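Beta sliding clamp (Caulobacter crescentus, PDB 5WCE) forms a ring-shaped homodimer around DNA that tethers DNA polymerases and other proteins to it, probably conferring processivity. Local coordinates at residues T184-A196 / V366-R378. Residues are numbered along the deposited sequence; the frame is centred on the assembly and turned at random. Where two conformers were deposited one is given.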
ATOM      1  N   THR A 184      24.289  -5.862  10.510  1.00 21.09           N
ATOM      2  CA  THR A 184      24.574  -6.909   9.517  1.00 21.82           C
ATOM      3  C   THR A 184      23.543  -8.053   9.622  1.00 23.65           C
ATOM      4  O   THR A 184      23.082  -8.424  10.711  1.00 24.74           O
ATOM      5  CB  THR A 184      26.011  -7.436   9.617  1.00 22.12           C
ATOM      6  OG1 THR A 184      26.255  -8.363   8.548  1.00 23.05           O
ATOM      7  CG2 THR A 184      26.341  -8.064  10.932  1.00 23.44           C
ATOM      8  N   ASP A 185      23.237  -8.633   8.477  1.00 24.22           N
ATOM      9  CA  ASP A 185      22.320  -9.771   8.384  1.00 24.54           C
ATOM     10  C   ASP A 185      23.029 -11.008   7.904  1.00 27.00           C
ATOM     11  O   ASP A 185      22.389 -11.956   7.501  1.00 28.60           O
ATOM     12  CB  ASP A 185      21.165  -9.409   7.428  1.00 23.62           C
ATOM     13  CG  ASP A 185      21.627  -9.113   6.023  1.00 21.79           C
ATOM     14  OD1 ASP A 185      22.852  -9.190   5.741  1.00 21.16           O
ATOM     15  OD2 ASP A 185      20.748  -8.818   5.204  1.00 21.05           O
ATOM     16  N   GLY A 186      24.353 -10.998   7.957  1.00 27.12           N
ATOM     17  CA  GLY A 186      25.137 -12.079   7.439  1.00 29.29           C
ATOM     18  C   GLY A 186      25.449 -12.000   5.950  1.00 29.51           C
ATOM     19  O   GLY A 186      26.290 -12.751   5.480  1.00 30.10           O
ATOM     20  N   HIS A 187      24.791 -11.106   5.207  1.00 28.60           N
ATOM     21  CA  HIS A 187      25.019 -10.983   3.756  1.00 28.01           C
ATOM     22  C   HIS A 187      25.699  -9.681   3.362  1.00 26.41           C
ATOM     23  O   HIS A 187      26.313  -9.561   2.288  1.00 25.67           O
ATOM     24  CB  HIS A 187      23.691 -11.117   3.007  1.00 29.25           C
ATOM     25  CG  HIS A 187      22.934 -12.370   3.320  1.00 31.04           C
ATOM     26  ND1 HIS A 187      23.241 -13.584   2.751  1.00 33.83           N
ATOM     27  CD2 HIS A 187      21.890 -12.599   4.150  1.00 32.28           C
ATOM     28  CE1 HIS A 187      22.403 -14.497   3.199  1.00 34.11           C
ATOM     29  NE2 HIS A 187      21.583 -13.930   4.064  1.00 32.62           N
ATOM     30  N   ARG A 188      25.562  -8.663   4.208  1.00 24.52           N
ATOM     31  CA  ARG A 188      26.117  -7.351   3.979  1.00 22.42           C
ATOM     32  C   ARG A 188      26.135  -6.609   5.327  1.00 21.51           C
ATOM     33  O   ARG A 188      25.541  -7.099   6.299  1.00 21.17           O
ATOM     34  CB  ARG A 188      25.307  -6.585   2.952  1.00 22.12           C
ATOM     35  CG  ARG A 188      23.787  -6.892   2.875  1.00 22.27           C
ATOM     36  CD  ARG A 188      23.031  -6.113   3.904  1.00 21.90           C
ATOM     37  NE  ARG A 188      21.582  -6.352   3.862  1.00 21.47           N
ATOM     38  CZ  ARG A 188      20.722  -5.701   3.104  1.00 20.49           C
ATOM     39  NH1 ARG A 188      21.136  -4.797   2.215  1.00 19.45           N
ATOM     40  NH2 ARG A 188      19.429  -6.019   3.197  1.00 20.51           N
ATOM     41  N   LEU A 189      26.834  -5.500   5.357  1.00 19.68           N
ATOM     42  CA  LEU A 189      27.037  -4.753   6.572  1.00 19.79           C
ATOM     43  C   LEU A 189      26.917  -3.261   6.313  1.00 19.35           C
ATOM     44  O   LEU A 189      27.309  -2.703   5.223  1.00 18.36           O
ATOM     45  CB  LEU A 189      28.378  -5.126   7.190  1.00 19.96           C
ATOM     46  CG  LEU A 189      28.788  -4.428   8.509  1.00 20.72           C
ATOM     47  CD1 LEU A 189      29.598  -5.346   9.410  1.00 21.65           C
ATOM     48  CD2 LEU A 189      29.570  -3.120   8.227  1.00 21.70           C
ATOM     49  N   ALA A 190      26.446  -2.570   7.337  1.00 18.11           N
ATOM     50  CA  ALA A 190      26.366  -1.110   7.325  1.00 18.08           C
ATOM     51  C   ALA A 190      26.896  -0.554   8.615  1.00 18.84           C
ATOM     52  O   ALA A 190      26.626  -1.111   9.696  1.00 19.09           O
ATOM     53  CB  ALA A 190      24.955  -0.649   7.111  1.00 18.19           C
ATOM     54  N   LEU A 191      27.683   0.516   8.507  1.00 18.75           N
ATOM     55  CA  LEU A 191      28.310   1.145   9.640  1.00 19.50           C
ATOM     56  C   LEU A 191      28.114   2.660   9.502  1.00 19.95           C
ATOM     57  O   LEU A 191      28.324   3.231   8.401  1.00 19.41           O
ATOM     58  CB  LEU A 191      29.790   0.759   9.699  1.00 20.27           C
ATOM     59  CG  LEU A 191      30.679   1.378  10.792  1.00 21.15           C
ATOM     60  CD1 LEU A 191      31.921   0.547  11.040  1.00 22.21           C
ATOM     61  CD2 LEU A 191      31.082   2.825  10.558  1.00 22.24           C
ATOM     62  N   ALA A 192      27.707   3.314  10.600  1.00 19.58           N
ATOM     63  CA  ALA A 192      27.634   4.760  10.657  1.00 19.87           C
ATOM     64  C   ALA A 192      28.073   5.240  12.015  1.00 21.49           C
ATOM     65  O   ALA A 192      27.847   4.563  13.039  1.00 21.05           O
ATOM     66  CB  ALA A 192      26.248   5.248  10.327  1.00 18.94           C
ATOM     67  N   GLU A 193      28.749   6.379  12.051  1.00 22.32           N
ATOM     68  CA  GLU A 193      29.255   6.879  13.309  1.00 23.93           C
ATOM     69  C   GLU A 193      29.250   8.393  13.362  1.00 25.12           C
ATOM     70  O   GLU A 193      29.142   9.075  12.338  1.00 23.99           O
ATOM     71  CB  GLU A 193      30.639   6.310  13.584  1.00 25.54           C
ATOM     72  CG  GLU A 193      31.728   6.887  12.669  1.00 25.98           C
ATOM     73  CD  GLU A 193      32.998   6.102  12.615  1.00 27.55           C
ATOM     74  OE1 GLU A 193      33.122   5.127  13.382  1.00 27.69           O
ATOM     75  OE2 GLU A 193      33.892   6.511  11.805  1.00 29.87           O
ATOM     76  N   MET A 194      29.348   8.894  14.595  1.00 25.74           N
ATOM     77  CA  MET A 194      29.391  10.326  14.896  1.00 26.71           C
ATOM     78  C   MET A 194      30.354  10.554  16.043  1.00 28.05           C
ATOM     79  O   MET A 194      30.679   9.604  16.751  1.00 27.14           O
ATOM     80  CB  MET A 194      28.012  10.824  15.304  1.00 26.56           C
ATOM     81  CG  MET A 194      27.460  10.146  16.604  1.00 26.56           C
ATOM     82  SD  MET A 194      25.797  10.659  17.076  1.00 28.05           S
ATOM     83  CE  MET A 194      26.249  12.285  17.679  1.00 30.03           C
ATOM     84  N   PRO A 195      30.813  11.811  16.240  1.00 29.87           N
ATOM     85  CA  PRO A 195      31.577  12.097  17.458  1.00 31.56           C
ATOM     86  C   PRO A 195      30.735  11.746  18.682  1.00 31.17           C
ATOM     87  O   PRO A 195      29.554  12.074  18.726  1.00 30.22           O
ATOM     88  CB  PRO A 195      31.858  13.610  17.389  1.00 33.24           C
ATOM     89  CG  PRO A 195      31.658  13.981  15.946  1.00 33.13           C
ATOM     90  CD  PRO A 195      30.657  13.000  15.385  1.00 30.59           C
ATOM     91  N   ALA A 196      31.346  11.079  19.661  1.00 31.86           N
ATOM     92  CA  ALA A 196      30.593  10.597  20.820  1.00 31.80           C
ATOM     93  C   ALA A 196      30.076  11.780  21.619  1.00 33.05           C
ATOM     94  O   ALA A 196      30.864  12.630  22.027  1.00 32.95           O
ATOM     95  CB  ALA A 196      31.452   9.687  21.681  1.00 31.86           C
ATOM     96  N   VAL A 366      31.472  12.042   0.401  1.00 23.08           N
ATOM     97  CA  VAL A 366      30.975  13.190   1.128  1.00 25.86           C
ATOM     98  C   VAL A 366      30.555  12.861   2.568  1.00 24.98           C
ATOM     99  O   VAL A 366      30.060  13.733   3.243  1.00 25.18           O
ATOM    100  CB  VAL A 366      29.815  13.906   0.394  1.00 27.26           C
ATOM    101  CG1 VAL A 366      30.241  14.296  -1.023  1.00 29.59           C
ATOM    102  CG2 VAL A 366      28.545  13.109   0.386  1.00 26.81           C
ATOM    103  N   ASP A 367      30.730  11.599   2.997  1.00 23.37           N
ATOM    104  CA  ASP A 367      30.485  11.211   4.401  1.00 22.60           C
ATOM    105  C   ASP A 367      31.533  10.150   4.794  1.00 22.07           C
ATOM    106  O   ASP A 367      31.303   8.959   4.609  1.00 21.05           O
ATOM    107  CB  ASP A 367      29.042  10.735   4.604  1.00 21.23           C
ATOM    108  CG  ASP A 367      28.662  10.551   6.064  1.00 20.84           C
ATOM    109  OD1 ASP A 367      29.554  10.447   6.912  1.00 20.47           O
ATOM    110  OD2 ASP A 367      27.444  10.573   6.360  1.00 20.27           O
ATOM    111  N   PRO A 368      32.652  10.590   5.391  1.00 24.05           N
ATOM    112  CA  PRO A 368      33.643   9.643   5.934  1.00 24.37           C
ATOM    113  C   PRO A 368      33.121   8.808   7.146  1.00 23.72           C
ATOM    114  O   PRO A 368      33.822   7.898   7.589  1.00 23.89           O
ATOM    115  CB  PRO A 368      34.787  10.554   6.423  1.00 25.38           C
ATOM    116  CG  PRO A 368      34.167  11.831   6.739  1.00 26.63           C
ATOM    117  CD  PRO A 368      33.022  11.987   5.752  1.00 25.67           C
ATOM    118  N   GLY A 369      31.964   9.173   7.708  1.00 22.83           N
ATOM    119  CA  GLY A 369      31.443   8.519   8.882  1.00 22.77           C
ATOM    120  C   GLY A 369      30.567   7.301   8.584  1.00 21.94           C
ATOM    121  O   GLY A 369      29.875   6.829   9.505  1.00 22.08           O
ATOM    122  N   VAL A 370      30.501   6.833   7.319  1.00 20.26           N
ATOM    123  CA  VAL A 370      29.818   5.591   6.985  1.00 19.53           C
ATOM    124  C   VAL A 370      30.758   4.616   6.250  1.00 19.51           C
ATOM    125  O   VAL A 370      31.754   5.063   5.646  1.00 19.75           O
ATOM    126  CB  VAL A 370      28.547   5.819   6.175  1.00 19.75           C
ATOM    127  CG1 VAL A 370      27.622   6.762   6.919  1.00 20.80           C
ATOM    128  CG2 VAL A 370      28.864   6.423   4.801  1.00 19.46           C
ATOM    129  N   LYS A 371      30.517   3.336   6.419  1.00 19.00           N
ATOM    130  CA  LYS A 371      31.167   2.279   5.630  1.00 19.61           C
ATOM    131  C   LYS A 371      30.118   1.253   5.271  1.00 19.32           C
ATOM    132  O   LYS A 371      29.297   0.851   6.127  1.00 18.45           O
ATOM    133  CB  LYS A 371      32.335   1.621   6.403  1.00 20.57           C
ATOM    134  CG  LYS A 371      33.492   2.556   6.670  1.00 22.28           C
ATOM    135  CD  LYS A 371      34.614   1.850   7.446  1.00 24.44           C
ATOM    136  CE  LYS A 371      35.811   2.744   7.805  0.50 25.11           C
ATOM    137  NZ  LYS A 371      35.624   3.488   9.077  0.50 25.62           N
ATOM    138  N   TYR A 372      30.158   0.763   4.018  1.00 18.46           N
ATOM    139  CA  TYR A 372      29.327  -0.374   3.623  1.00 17.69           C
ATOM    140  C   TYR A 372      30.210  -1.535   3.106  1.00 17.76           C
ATOM    141  O   TYR A 372      31.262  -1.319   2.480  1.00 16.56           O
ATOM    142  CB  TYR A 372      28.314   0.011   2.581  1.00 17.70           C
ATOM    143  CG  TYR A 372      27.436   1.105   3.114  1.00 18.73           C
ATOM    144  CD1 TYR A 372      26.383   0.807   3.977  1.00 19.08           C
ATOM    145  CD2 TYR A 372      27.715   2.428   2.841  1.00 18.37           C
ATOM    146  CE1 TYR A 372      25.621   1.840   4.527  1.00 18.80           C
ATOM    147  CE2 TYR A 372      26.977   3.452   3.430  1.00 19.44           C
ATOM    148  CZ  TYR A 372      25.919   3.107   4.267  1.00 19.59           C
ATOM    149  OH  TYR A 372      25.130   4.110   4.855  1.00 21.90           O
ATOM    150  N   VAL A 373      29.788  -2.730   3.449  1.00 17.99           N
ATOM    151  CA  VAL A 373      30.465  -3.942   3.046  1.00 19.05           C
ATOM    152  C   VAL A 373      29.423  -4.804   2.286  1.00 18.58           C
ATOM    153  O   VAL A 373      28.282  -5.055   2.782  1.00 18.27           O
ATOM    154  CB  VAL A 373      31.079  -4.745   4.201  1.00 19.90           C
ATOM    155  CG1 VAL A 373      31.908  -5.902   3.666  1.00 20.67           C
ATOM    156  CG2 VAL A 373      31.979  -3.873   5.067  1.00 20.87           C
ATOM    157  N   LEU A 374      29.827  -5.214   1.088  1.00 18.67           N
ATOM    158  CA  LEU A 374      29.098  -6.183   0.258  1.00 19.44           C
ATOM    159  C   LEU A 374      29.900  -7.461   0.138  1.00 19.49           C
ATOM    160  O   LEU A 374      31.114  -7.400  -0.075  1.00 18.60           O
ATOM    161  CB  LEU A 374      28.868  -5.649  -1.150  1.00 20.18           C
ATOM    162  CG  LEU A 374      27.955  -4.417  -1.213  1.00 21.00           C
ATOM    163  CD1 LEU A 374      28.110  -3.691  -2.551  1.00 21.67           C
ATOM    164  CD2 LEU A 374      26.535  -4.816  -0.916  1.00 21.83           C
ATOM    165  N   MET A 375      29.180  -8.580   0.288  1.00 19.94           N
ATOM    166  CA  MET A 375      29.777  -9.891   0.201  0.60 21.47           C
ATOM    167  C   MET A 375      29.515 -10.443  -1.206  1.00 21.01           C
ATOM    168  O   MET A 375      28.393 -10.434  -1.683  1.00 19.31           O
ATOM    169  CB  MET A 375      29.207 -10.783   1.278  0.60 23.50           C
ATOM    170  CG  MET A 375      29.360 -10.157   2.684  0.60 25.00           C
ATOM    171  SD  MET A 375      31.085  -9.818   3.093  0.60 28.31           S
ATOM    172  CE  MET A 375      31.628 -11.522   3.123  0.60 29.56           C
ATOM    173  N   PRO A 376      30.564 -10.893  -1.882  1.00 22.44           N
ATOM    174  CA  PRO A 376      30.325 -11.354  -3.242  1.00 21.95           C
ATOM    175  C   PRO A 376      29.749 -12.737  -3.305  1.00 22.53           C
ATOM    176  O   PRO A 376      29.748 -13.485  -2.331  1.00 21.17           O
ATOM    177  CB  PRO A 376      31.713 -11.290  -3.877  1.00 23.48           C
ATOM    178  CG  PRO A 376      32.619 -11.676  -2.752  1.00 24.35           C
ATOM    179  CD  PRO A 376      31.997 -11.015  -1.531  1.00 22.99           C
ATOM    180  N   LEU A 377      29.163 -13.057  -4.451  1.00 22.96           N
ATOM    181  CA  LEU A 377      28.591 -14.347  -4.657  1.00 24.04           C
ATOM    182  C   LEU A 377      28.880 -14.786  -6.080  1.00 24.63           C
ATOM    183  O   LEU A 377      29.350 -14.000  -6.907  1.00 22.27           O
ATOM    184  CB  LEU A 377      27.113 -14.366  -4.323  1.00 25.47           C
ATOM    185  CG  LEU A 377      26.249 -13.175  -4.820  1.00 25.73           C
ATOM    186  CD1 LEU A 377      26.260 -13.187  -6.289  1.00 27.26           C
ATOM    187  CD2 LEU A 377      24.832 -13.183  -4.321  1.00 27.04           C
ATOM    188  N   ARG A 378      28.689 -16.066  -6.320  1.00 26.21           N
ATOM    189  CA  ARG A 378      28.775 -16.595  -7.688  1.00 29.53           C
ATOM    190  C   ARG A 378      27.367 -16.407  -8.281  1.00 30.37           C
ATOM    191  O   ARG A 378      26.375 -16.776  -7.643  1.00 31.00           O
ATOM    192  CB  ARG A 378      29.180 -18.060  -7.631  1.00 31.27           C
ATOM    193  CG  ARG A 378      29.452 -18.665  -8.992  1.00 32.88           C
ATOM    194  CD  ARG A 378      29.459 -20.164  -8.946  1.00 34.53           C
ATOM    195  NE  ARG A 378      29.259 -20.744 -10.271  1.00 35.31           N
ATOM    196  CZ  ARG A 378      30.184 -20.789 -11.240  1.00 34.41           C
ATOM    197  NH1 ARG A 378      31.401 -20.286 -11.077  1.00 32.35           N
ATOM    198  NH2 ARG A 378      29.870 -21.364 -12.392  1.00 34.95           N
TER
HETATM  199  O   HOH W   1      26.436  -8.398  -0.135  1.00 21.60           O
HETATM  200  O   HOH W   2      26.266  -3.230   2.703  1.00 19.07           O
HETATM  201  O   HOH W   3      33.443   5.433   8.896  1.00 31.16           O
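The Tyr372 ring meets Ala190 obliquely, CE1 lying 3.6 Å from Ala190 CB. Tyr372 CB points to the helix-bearing face of the sheet, and with CG anti to the carbonyl carbon (chi1 -59°) the ring lies beside Ala190, packing on Val340 and Gln343 of helix 334-343, while its OH hydrogen-bonds to Lys149 O. On that same face Asp185 OD2 lies near the Arg188 guanidinium plane at its edge, NE approaching it from above the carboxylate plane in a salt bridge (2.9 Å), while NH1 pairs with Asp339. Replacing Tyr372 by alanine would strip away ring and hydroxyl and is likely to leave a gap beside Ala190 and Val340 and deprive Lys149 O of this partner. Strands 188-195 and 370-374 run antiparallel, with paired backbone hydrogen bonds between Leu189 and Val373 and between Leu191 and Lys371, until a last hydrogen bond from Glu193 N to Gly369 O (2.8 Å). On the opposite face, Leu189 CD2 touches Val373 CG2 at 4.0 Å. Glu193 OE2 and Lys371 NZ, 4.4 Å apart, both contact one water; Arg180 holds OE1. Continuous backbone pairing thus joins strands of the central and C-terminal domains in one eight-stranded sheet, and the Arg188 to Asp339 bridge adds a charged tie.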